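Local coordinates for fatty acid amide hydrolase (Candida albicans, PDB 6KVR), which probably hydrolyses amides of monocarboxylic acids, fatty acid amides among them, to the carboxylate and ammonium, as a member of the amidase signature family, at residues Ala80-Ser85 with Lys105-Arg110; Ser99-Phe104 with Gln132-Asp137; Glu123-Glu128 with Lys164-His169. One frame throughout, in Å; residues are numbered along the deposited sequence.

Contact 1: residues Ala80-Ser85 with Lys105-Arg110; sequences AITDLS and KAFAHR
T82 lays its methyl over one face of the F107 ring, a CH-pi contact in which T82 CG2 stands 3.9 Å from the centroid of the F107 ring and only 5° off the ring normal. The same methyl also touches the neighbouring alanine, with T82 CG2 3.6 Å from A106 CB. I81, the residue before it in the helix, widens the apolar patch: I81 CG2 lies 3.9 Å from A106 CB and approaches the F107 ring obliquely.

The hydroxyl, the other branch at CB, serves the polar side of the contact. With OG1 set between the backbone N and the carbonyl carbon (chi1 57°), it is turned to the guanidinium of R110 while the methyl keeps its place over the ring. R110, extended from CG to NE, donates from NH1 to T82 OG1 at 3.0 Å, close to the guanidinium plane. The same NH1 forms a salt bridge with D83, the distance from R110 NH1 to D83 OD1 also being 3.0 Å; here the carboxylate and guanidinium planes stand 85° apart, and the nitrogen approaches from above the carboxylate. The surroundings hold these groups further: T82 OG1 is bonded to the carbonyl of E78, R110 NE to that of Y243, and both D83 OD2 and R110 NH2 to the hydroxyl of Y69. R301 adds a second positive partner to D83 OD1, which would probably stabilise its negative charge.

Such packing of the C-terminal turn of one helix against the flank of another joins helix 76-82, with D83 just past its end, to helix 100-118 among the helices round the sheet of the amidase fold.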
loop_
_atom_site.group_PDB
_atom_site.type_symbol
_atom_site.label_atom_id
_atom_site.label_comp_id
_atom_site.label_asym_id
_atom_site.label_seq_id
_atom_site.Cartn_x
_atom_site.Cartn_y
_atom_site.Cartn_z
ATOM N N ALA A 80 -5.859 -0.272 43.026
ATOM C CA ALA A 80 -5.910 -1.681 42.664
ATOM C C ALA A 80 -6.511 -1.859 41.280
ATOM O O ALA A 80 -6.046 -2.688 40.491
ATOM C CB ALA A 80 -6.713 -2.462 43.705
ATOM N N ILE A 81 -7.536 -1.069 40.963
ATOM C CA ILE A 81 -8.151 -1.146 39.644
ATOM C C ILE A 81 -7.210 -0.582 38.580
ATOM O O ILE A 81 -6.874 -1.268 37.604
ATOM C CB ILE A 81 -9.508 -0.422 39.651
ATOM C CG1 ILE A 81 -10.540 -1.275 40.391
ATOM C CG2 ILE A 81 -9.972 -0.117 38.219
ATOM C CD1 ILE A 81 -11.878 -0.599 40.572
ATOM N N THR A 82 -6.742 0.662 38.772
ATOM C CA THR A 82 -6.005 1.383 37.740
ATOM C C THR A 82 -4.573 0.898 37.562
ATOM O O THR A 82 -3.899 1.368 36.644
ATOM C CB THR A 82 -5.990 2.896 38.014
ATOM O OG1 THR A 82 -5.423 3.174 39.302
ATOM C CG2 THR A 82 -7.385 3.455 37.957
ATOM N N ASP A 83 -4.086 -0.033 38.379
ATOM C CA ASP A 83 -2.769 -0.618 38.152
ATOM C C ASP A 83 -2.867 -2.088 37.756
ATOM O O ASP A 83 -1.968 -2.885 38.028
ATOM C CB ASP A 83 -1.868 -0.425 39.372
ATOM C CG ASP A 83 -1.382 1.021 39.510
ATOM O OD1 ASP A 83 -1.252 1.702 38.463
ATOM O OD2 ASP A 83 -1.122 1.484 40.650
ATOM N N LEU A 84 -3.955 -2.452 37.098
ATOM C CA LEU A 84 -4.060 -3.726 36.409
ATOM C C LEU A 84 -3.945 -3.469 34.909
ATOM O O LEU A 84 -4.404 -2.435 34.418
ATOM C CB LEU A 84 -5.407 -4.384 36.701
ATOM C CG LEU A 84 -5.692 -5.204 37.950
ATOM C CD1 LEU A 84 -7.156 -5.652 37.889
ATOM C CD2 LEU A 84 -4.722 -6.365 38.131
ATOM N N SER A 85 -3.346 -4.414 34.181
ATOM C CA SER A 85 -3.337 -4.295 32.729
ATOM C C SER A 85 -4.762 -4.349 32.193
ATOM O O SER A 85 -5.661 -4.927 32.812
ATOM C CB SER A 85 -2.514 -5.407 32.087
ATOM O OG SER A 85 -3.255 -6.616 32.070
ATOM N N LYS A 105 -14.911 4.747 37.075
ATOM C CA LYS A 105 -14.779 5.836 38.041
ATOM C C LYS A 105 -13.347 5.966 38.546
ATOM O O LYS A 105 -12.880 7.079 38.827
ATOM C CB LYS A 105 -15.734 5.616 39.214
ATOM C CG LYS A 105 -17.194 5.462 38.820
ATOM C CD LYS A 105 -18.124 5.690 40.003
ATOM C CE LYS A 105 -19.198 6.707 39.684
ATOM N NZ LYS A 105 -18.634 8.088 39.740
ATOM N N ALA A 106 -12.636 4.843 38.683
ATOM C CA ALA A 106 -11.238 4.923 39.092
ATOM C C ALA A 106 -10.412 5.640 38.033
ATOM O O ALA A 106 -9.731 6.630 38.326
ATOM C CB ALA A 106 -10.684 3.528 39.366
ATOM N N PHE A 107 -10.499 5.173 36.781
ATOM C CA PHE A 107 -9.762 5.806 35.695
ATOM C C PHE A 107 -10.193 7.254 35.501
ATOM O O PHE A 107 -9.354 8.134 35.268
ATOM C CB PHE A 107 -9.949 4.999 34.406
ATOM C CG PHE A 107 -9.070 3.790 34.332
ATOM C CD1 PHE A 107 -7.727 3.918 34.013
ATOM C CD2 PHE A 107 -9.579 2.526 34.601
ATOM C CE1 PHE A 107 -6.913 2.815 33.961
ATOM C CE2 PHE A 107 -8.768 1.415 34.555
ATOM C CZ PHE A 107 -7.432 1.555 34.227
ATOM N N ALA A 108 -11.492 7.527 35.617
ATOM C CA ALA A 108 -11.975 8.896 35.468
ATOM C C ALA A 108 -11.350 9.816 36.515
ATOM O O ALA A 108 -10.918 10.939 36.204
ATOM C CB ALA A 108 -13.503 8.920 35.570
ATOM N N HIS A 109 -11.324 9.359 37.775
ATOM C CA HIS A 109 -10.620 10.077 38.830
ATOM C C HIS A 109 -9.148 10.266 38.468
ATOM O O HIS A 109 -8.627 11.387 38.501
ATOM C CB HIS A 109 -10.770 9.299 40.147
ATOM C CG HIS A 109 -10.355 10.060 41.371
ATOM N ND1 HIS A 109 -10.613 9.602 42.648
ATOM C CD2 HIS A 109 -9.692 11.233 41.519
ATOM C CE1 HIS A 109 -10.133 10.465 43.526
ATOM N NE2 HIS A 109 -9.574 11.465 42.869
ATOM N N ARG A 110 -8.465 9.179 38.092
ATOM C CA ARG A 110 -7.039 9.283 37.802
ATOM C C ARG A 110 -6.772 10.180 36.593
ATOM O O ARG A 110 -5.739 10.862 36.551
ATOM C CB ARG A 110 -6.439 7.887 37.602
ATOM C CG ARG A 110 -4.912 7.830 37.760
ATOM C CD ARG A 110 -4.390 6.409 38.033
ATOM N NE ARG A 110 -2.942 6.314 37.850
ATOM C CZ ARG A 110 -2.183 5.307 38.270
ATOM N NH1 ARG A 110 -2.692 4.278 38.931
ATOM N NH2 ARG A 110 -0.874 5.334 38.029
#

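Contact 2: residues Ser99-Phe104 with Gln132-Asp137; sequences SSVEVF and QAEERD
Helices 100-104 and 132-137 run roughly antiparallel, their axes 8.5 Å apart at closest approach and their directions 151° apart, with V101 and A133 nearest each other along the backbones. D137 meets the first turn of the opposing helix with its carboxylate. D137 OD1 accepts from S100 N at 2.8 Å through its syn lone pair, in a nearly straight bond (168°). D137 OD2 accepts from V101 N at 3.0 Å, again on the syn side but 27° out of the carboxylate plane. One carboxylate thus takes two N-H groups at a helix start, where the helix dipole would probably favour its negative charge. The same start is capped from within by a capping box: S99 OG accepts from E102 N at 2.9 Å, and E102 OE2 accepts from S99 N. Away from these polar bonds, the packing is through small groups. A133 CB sits 3.9 Å from F104 CB, and V101 CG2 lies 3.9 Å from E134 CG, the bent chain of E134 crossing it obliquely. On the other flank S100 OG rests against the CB of R136, whose guanidinium leads away to the carbonyls of G194 and A195. The F104 ring continues the packing beyond A133, meeting Y198 edge-to-face.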
loop_
_atom_site.group_PDB
_atom_site.type_symbol
_atom_site.label_atom_id
_atom_site.label_comp_id
_atom_site.label_asym_id
_atom_site.label_seq_id
_atom_site.Cartn_x
_atom_site.Cartn_y
_atom_site.Cartn_z
ATOM N N SER A 99 -17.465 -4.395 38.172
ATOM C CA SER A 99 -18.412 -3.695 37.332
ATOM C C SER A 99 -17.665 -2.759 36.387
ATOM O O SER A 99 -16.527 -2.352 36.639
ATOM C CB SER A 99 -19.415 -2.919 38.187
ATOM O OG SER A 99 -18.880 -1.689 38.634
ATOM N N SER A 100 -18.299 -2.451 35.259
ATOM C CA SER A 100 -17.701 -1.467 34.364
ATOM C C SER A 100 -17.716 -0.097 35.009
ATOM O O SER A 100 -16.753 0.669 34.879
ATOM C CB SER A 100 -18.437 -1.435 33.024
ATOM O OG SER A 100 -18.150 -2.597 32.294
ATOM N N VAL A 101 -18.791 0.210 35.735
ATOM C CA VAL A 101 -18.928 1.511 36.379
ATOM C C VAL A 101 -17.771 1.763 37.344
ATOM O O VAL A 101 -17.118 2.815 37.299
ATOM C CB VAL A 101 -20.286 1.603 37.090
ATOM C CG1 VAL A 101 -20.315 2.819 38.013
ATOM C CG2 VAL A 101 -21.415 1.655 36.054
ATOM N N GLU A 102 -17.497 0.807 38.231
ATOM C CA GLU A 102 -16.432 1.005 39.203
ATOM C C GLU A 102 -15.069 1.125 38.516
ATOM O O GLU A 102 -14.236 1.948 38.915
ATOM C CB GLU A 102 -16.489 -0.125 40.233
ATOM C CG GLU A 102 -15.534 -1.268 40.042
ATOM C CD GLU A 102 -15.742 -2.363 41.085
ATOM O OE1 GLU A 102 -15.547 -2.097 42.300
ATOM O OE2 GLU A 102 -16.129 -3.482 40.686
ATOM N N VAL A 103 -14.843 0.357 37.444
ATOM C CA VAL A 103 -13.586 0.476 36.713
ATOM C C VAL A 103 -13.478 1.846 36.054
ATOM O O VAL A 103 -12.408 2.467 36.056
ATOM C CB VAL A 103 -13.453 -0.669 35.697
ATOM C CG1 VAL A 103 -12.378 -0.347 34.649
ATOM C CG2 VAL A 103 -13.126 -1.966 36.424
ATOM N N PHE A 104 -14.593 2.364 35.529
ATOM C CA PHE A 104 -14.575 3.681 34.901
ATOM C C PHE A 104 -14.271 4.789 35.903
ATOM O O PHE A 104 -13.487 5.702 35.614
ATOM C CB PHE A 104 -15.910 3.956 34.220
ATOM C CG PHE A 104 -16.004 5.338 33.651
ATOM C CD1 PHE A 104 -15.327 5.665 32.486
ATOM C CD2 PHE A 104 -16.725 6.317 34.303
ATOM C CE1 PHE A 104 -15.406 6.935 31.977
ATOM C CE2 PHE A 104 -16.805 7.589 33.799
ATOM C CZ PHE A 104 -16.142 7.908 32.641
ATOM N N GLN A 132 -22.030 5.545 29.387
ATOM C CA GLN A 132 -21.528 4.428 28.589
ATOM C C GLN A 132 -21.188 3.230 29.465
ATOM O O GLN A 132 -21.489 2.084 29.113
ATOM C CB GLN A 132 -20.281 4.832 27.809
ATOM C CG GLN A 132 -20.451 5.907 26.791
ATOM C CD GLN A 132 -19.110 6.293 26.200
ATOM O OE1 GLN A 132 -18.386 5.436 25.680
ATOM N NE2 GLN A 132 -18.757 7.581 26.302
ATOM N N ALA A 133 -20.499 3.469 30.583
ATOM C CA ALA A 133 -20.153 2.363 31.468
ATOM C C ALA A 133 -21.401 1.705 32.029
ATOM O O ALA A 133 -21.422 0.487 32.234
ATOM C CB ALA A 133 -19.249 2.840 32.606
ATOM N N GLU A 134 -22.454 2.486 32.266
ATOM C CA GLU A 134 -23.704 1.913 32.756
ATOM C C GLU A 134 -24.321 0.977 31.722
ATOM O O GLU A 134 -24.720 -0.149 32.049
ATOM C CB GLU A 134 -24.670 3.034 33.139
ATOM C CG GLU A 134 -24.626 3.348 34.635
ATOM C CD GLU A 134 -24.824 4.809 34.947
ATOM O OE1 GLU A 134 -25.317 5.571 34.072
ATOM O OE2 GLU A 134 -24.465 5.204 36.074
ATOM N N GLU A 135 -24.393 1.427 30.461
ATOM C CA GLU A 135 -24.878 0.563 29.389
ATOM C C GLU A 135 -24.109 -0.746 29.354
ATOM O O GLU A 135 -24.700 -1.815 29.190
ATOM C CB GLU A 135 -24.768 1.267 28.036
ATOM C CG GLU A 135 -25.227 2.697 28.024
ATOM C CD GLU A 135 -25.182 3.318 26.629
ATOM O OE1 GLU A 135 -25.472 2.606 25.645
ATOM O OE2 GLU A 135 -24.824 4.515 26.519
ATOM N N ARG A 136 -22.787 -0.676 29.519
ATOM C CA ARG A 136 -21.982 -1.891 29.530
ATOM C C ARG A 136 -22.471 -2.855 30.598
ATOM O O ARG A 136 -22.632 -4.056 30.346
ATOM C CB ARG A 136 -20.511 -1.548 29.765
ATOM C CG ARG A 136 -19.893 -0.726 28.665
ATOM C CD ARG A 136 -19.968 -1.470 27.346
ATOM N NE ARG A 136 -19.303 -0.718 26.294
ATOM C CZ ARG A 136 -19.908 0.159 25.511
ATOM N NH1 ARG A 136 -21.206 0.410 25.633
ATOM N NH2 ARG A 136 -19.196 0.787 24.577
ATOM N N ASP A 137 -22.725 -2.339 31.798
ATOM C CA ASP A 137 -23.153 -3.209 32.885
ATOM C C ASP A 137 -24.578 -3.701 32.652
ATOM O O ASP A 137 -24.883 -4.868 32.922
ATOM C CB ASP A 137 -23.021 -2.477 34.223
ATOM C CG ASP A 137 -21.565 -2.439 34.744
ATOM O OD1 ASP A 137 -20.758 -3.347 34.407
ATOM O OD2 ASP A 137 -21.222 -1.489 35.486
#

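Contact 3: residues Glu123-Glu128 with Lys164-His169; sequences ELFIDE and KDKITH
K166 starts out towards the segment 123-128 and its aliphatic chain first passes the carboxylate of E123: CB, CG and CD all lie near E123 OE2, the closest being K166 CD at 3.7 Å. Farther along, K166 CE comes over one face of the F125 ring, 4.1 Å from its centroid. The chain bends at its last torsion (chi4 141°), and this brings the ammonium over the middle of the ring, with K166 NZ 3.3 Å from the F125 centroid and 8° off the normal. That is a cation-pi contact, and the same nitrogen also forms a salt bridge to E128, with K166 NZ 2.8 Å from E128 OE1 and 33° out of the carboxylate plane. The lysine of a loop is therefore held where edge strand 123-124 of the central sheet gives way to helix 126-143, F125 being the N-cap residue of that helix and E128 lying in its first turn. The F125 and Y163 rings also pack edge-to-face. The other end of the contact is bridged by a water, which donates to E123 OE1 and accepts from I167 N at 3.2 Å. E123 OE2 forms a salt bridge with R200 of the neighbouring strand, which also donates to the I167 carbonyl.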
loop_
_atom_site.group_PDB
_atom_site.type_symbol
_atom_site.label_atom_id
_atom_site.label_comp_id
_atom_site.label_asym_id
_atom_site.label_seq_id
_atom_site.Cartn_x
_atom_site.Cartn_y
_atom_site.Cartn_z
ATOM N N GLU A 123 -10.677 17.893 25.794
ATOM C CA GLU A 123 -12.103 17.725 26.006
ATOM C C GLU A 123 -12.287 16.657 27.068
ATOM O O GLU A 123 -11.607 15.627 27.052
ATOM C CB GLU A 123 -12.841 17.327 24.715
ATOM C CG GLU A 123 -13.284 18.506 23.838
ATOM C CD GLU A 123 -14.398 18.141 22.838
ATOM O OE1 GLU A 123 -15.025 19.068 22.259
ATOM O OE2 GLU A 123 -14.635 16.928 22.626
ATOM N N LEU A 124 -13.195 16.915 27.998
ATOM C CA LEU A 124 -13.524 15.973 29.054
ATOM C C LEU A 124 -15.022 15.758 29.038
ATOM O O LEU A 124 -15.782 16.721 28.922
ATOM C CB LEU A 124 -13.093 16.507 30.411
ATOM C CG LEU A 124 -11.730 16.099 30.943
ATOM C CD1 LEU A 124 -11.469 16.858 32.250
ATOM C CD2 LEU A 124 -11.732 14.612 31.164
ATOM N N PHE A 125 -15.451 14.504 29.112
ATOM C CA PHE A 125 -16.883 14.237 29.165
ATOM C C PHE A 125 -17.095 13.021 30.070
ATOM O O PHE A 125 -17.532 11.945 29.636
ATOM C CB PHE A 125 -17.521 14.053 27.782
ATOM C CG PHE A 125 -16.648 13.384 26.748
ATOM C CD1 PHE A 125 -15.686 14.105 26.043
ATOM C CD2 PHE A 125 -16.844 12.050 26.422
ATOM C CE1 PHE A 125 -14.900 13.485 25.041
ATOM C CE2 PHE A 125 -16.078 11.420 25.435
ATOM C CZ PHE A 125 -15.098 12.141 24.745
ATOM N N ILE A 126 -16.801 13.229 31.365
ATOM C CA ILE A 126 -16.861 12.142 32.342
ATOM C C ILE A 126 -18.291 11.641 32.489
ATOM O O ILE A 126 -18.529 10.436 32.636
ATOM C CB ILE A 126 -16.280 12.612 33.694
ATOM C CG1 ILE A 126 -14.826 13.074 33.537
ATOM C CG2 ILE A 126 -16.371 11.511 34.746
ATOM C CD1 ILE A 126 -13.927 12.060 32.864
ATOM N N ASP A 127 -19.266 12.560 32.449
ATOM C CA ASP A 127 -20.671 12.181 32.590
ATOM C C ASP A 127 -21.117 11.250 31.462
ATOM O O ASP A 127 -21.756 10.216 31.712
ATOM C CB ASP A 127 -21.540 13.439 32.642
ATOM C CG ASP A 127 -21.285 14.377 31.461
ATOM O OD1 ASP A 127 -22.061 15.354 31.280
ATOM O OD2 ASP A 127 -20.304 14.146 30.716
ATOM N N GLU A 128 -20.785 11.593 30.208
ATOM C CA GLU A 128 -21.112 10.692 29.108
ATOM C C GLU A 128 -20.388 9.370 29.262
ATOM O O GLU A 128 -20.944 8.310 28.962
ATOM C CB GLU A 128 -20.757 11.325 27.770
ATOM C CG GLU A 128 -21.459 12.635 27.470
ATOM C CD GLU A 128 -20.945 13.252 26.183
ATOM O OE1 GLU A 128 -20.667 12.485 25.238
ATOM O OE2 GLU A 128 -20.803 14.489 26.118
ATOM N N LYS A 164 -18.138 11.512 17.011
ATOM C CA LYS A 164 -19.494 11.847 16.596
ATOM C C LYS A 164 -20.071 12.977 17.440
ATOM O O LYS A 164 -20.065 12.921 18.671
ATOM C CB LYS A 164 -20.379 10.610 16.696
ATOM C CG LYS A 164 -21.850 10.907 16.815
ATOM C CD LYS A 164 -22.661 9.626 16.769
ATOM C CE LYS A 164 -24.153 9.940 16.825
ATOM N NZ LYS A 164 -24.985 8.843 16.254
ATOM N N ASP A 165 -20.541 14.020 16.754
ATOM C CA ASP A 165 -21.269 15.137 17.339
ATOM C C ASP A 165 -20.407 15.977 18.266
ATOM O O ASP A 165 -20.933 16.646 19.149
ATOM C CB ASP A 165 -22.526 14.670 18.071
ATOM C CG ASP A 165 -23.546 14.075 17.118
ATOM O OD1 ASP A 165 -23.589 14.553 15.963
ATOM O OD2 ASP A 165 -24.279 13.133 17.504
ATOM N N LYS A 166 -19.094 15.989 18.062
ATOM C CA LYS A 166 -18.210 16.831 18.854
ATOM C C LYS A 166 -17.219 17.539 17.949
ATOM O O LYS A 166 -16.851 17.027 16.888
ATOM C CB LYS A 166 -17.477 16.025 19.911
ATOM C CG LYS A 166 -18.311 15.837 21.143
ATOM C CD LYS A 166 -17.657 14.906 22.130
ATOM C CE LYS A 166 -18.477 14.838 23.417
ATOM N NZ LYS A 166 -18.418 13.429 23.808
ATOM N N ILE A 167 -16.828 18.748 18.367
ATOM C CA ILE A 167 -15.816 19.493 17.637
ATOM C C ILE A 167 -14.619 18.599 17.401
ATOM O O ILE A 167 -14.146 17.915 18.317
ATOM C CB ILE A 167 -15.394 20.752 18.412
ATOM C CG1 ILE A 167 -16.520 21.776 18.473
ATOM C CG2 ILE A 167 -14.145 21.367 17.771
ATOM C CD1 ILE A 167 -16.269 22.845 19.572
ATOM N N THR A 168 -14.124 18.605 16.163
ATOM C CA THR A 168 -12.899 17.914 15.791
ATOM C C THR A 168 -12.065 18.891 14.976
ATOM O O THR A 168 -12.371 19.158 13.810
ATOM C CB THR A 168 -13.201 16.641 15.009
ATOM O OG1 THR A 168 -14.072 15.826 15.789
ATOM C CG2 THR A 168 -11.909 15.865 14.703
ATOM N N HIS A 169 -11.022 19.432 15.587
ATOM C CA HIS A 169 -10.284 20.513 14.971
ATOM C C HIS A 169 -8.847 20.167 14.638
ATOM O O HIS A 169 -8.221 20.903 13.864
ATOM C CB HIS A 169 -10.322 21.760 15.879
ATOM C CG HIS A 169 -9.860 21.500 17.277
ATOM N ND1 HIS A 169 -8.569 21.115 17.570
ATOM C CD2 HIS A 169 -10.512 21.567 18.462
ATOM C CE1 HIS A 169 -8.447 20.953 18.878
ATOM N NE2 HIS A 169 -9.610 21.230 19.442
HETATM O O HOH W 1 -17.634 19.585 21.390
#

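How the contacts relate
From the N terminus, helix 76-82 leads through helix 86-94 to helix 100-118, and contact 1 closes this first loop, from 80-85 to 105-110. Contact 2 opens within it at 99-104 and closes at 132-137, so the two cross; they share helix 100-118 and touch where I81 packs on E102 and V103. Contact 3 follows contact 1 in series but crosses contact 2, opening at 123-128 and closing at 164-169, after strand 155-158. Its I126 meets both A108 and F104. Helix 100-118 thus ties helices 76-82 and 126-143 together, while contact 3 joins strand 123-124, at the edge of the sheet, to the later loop.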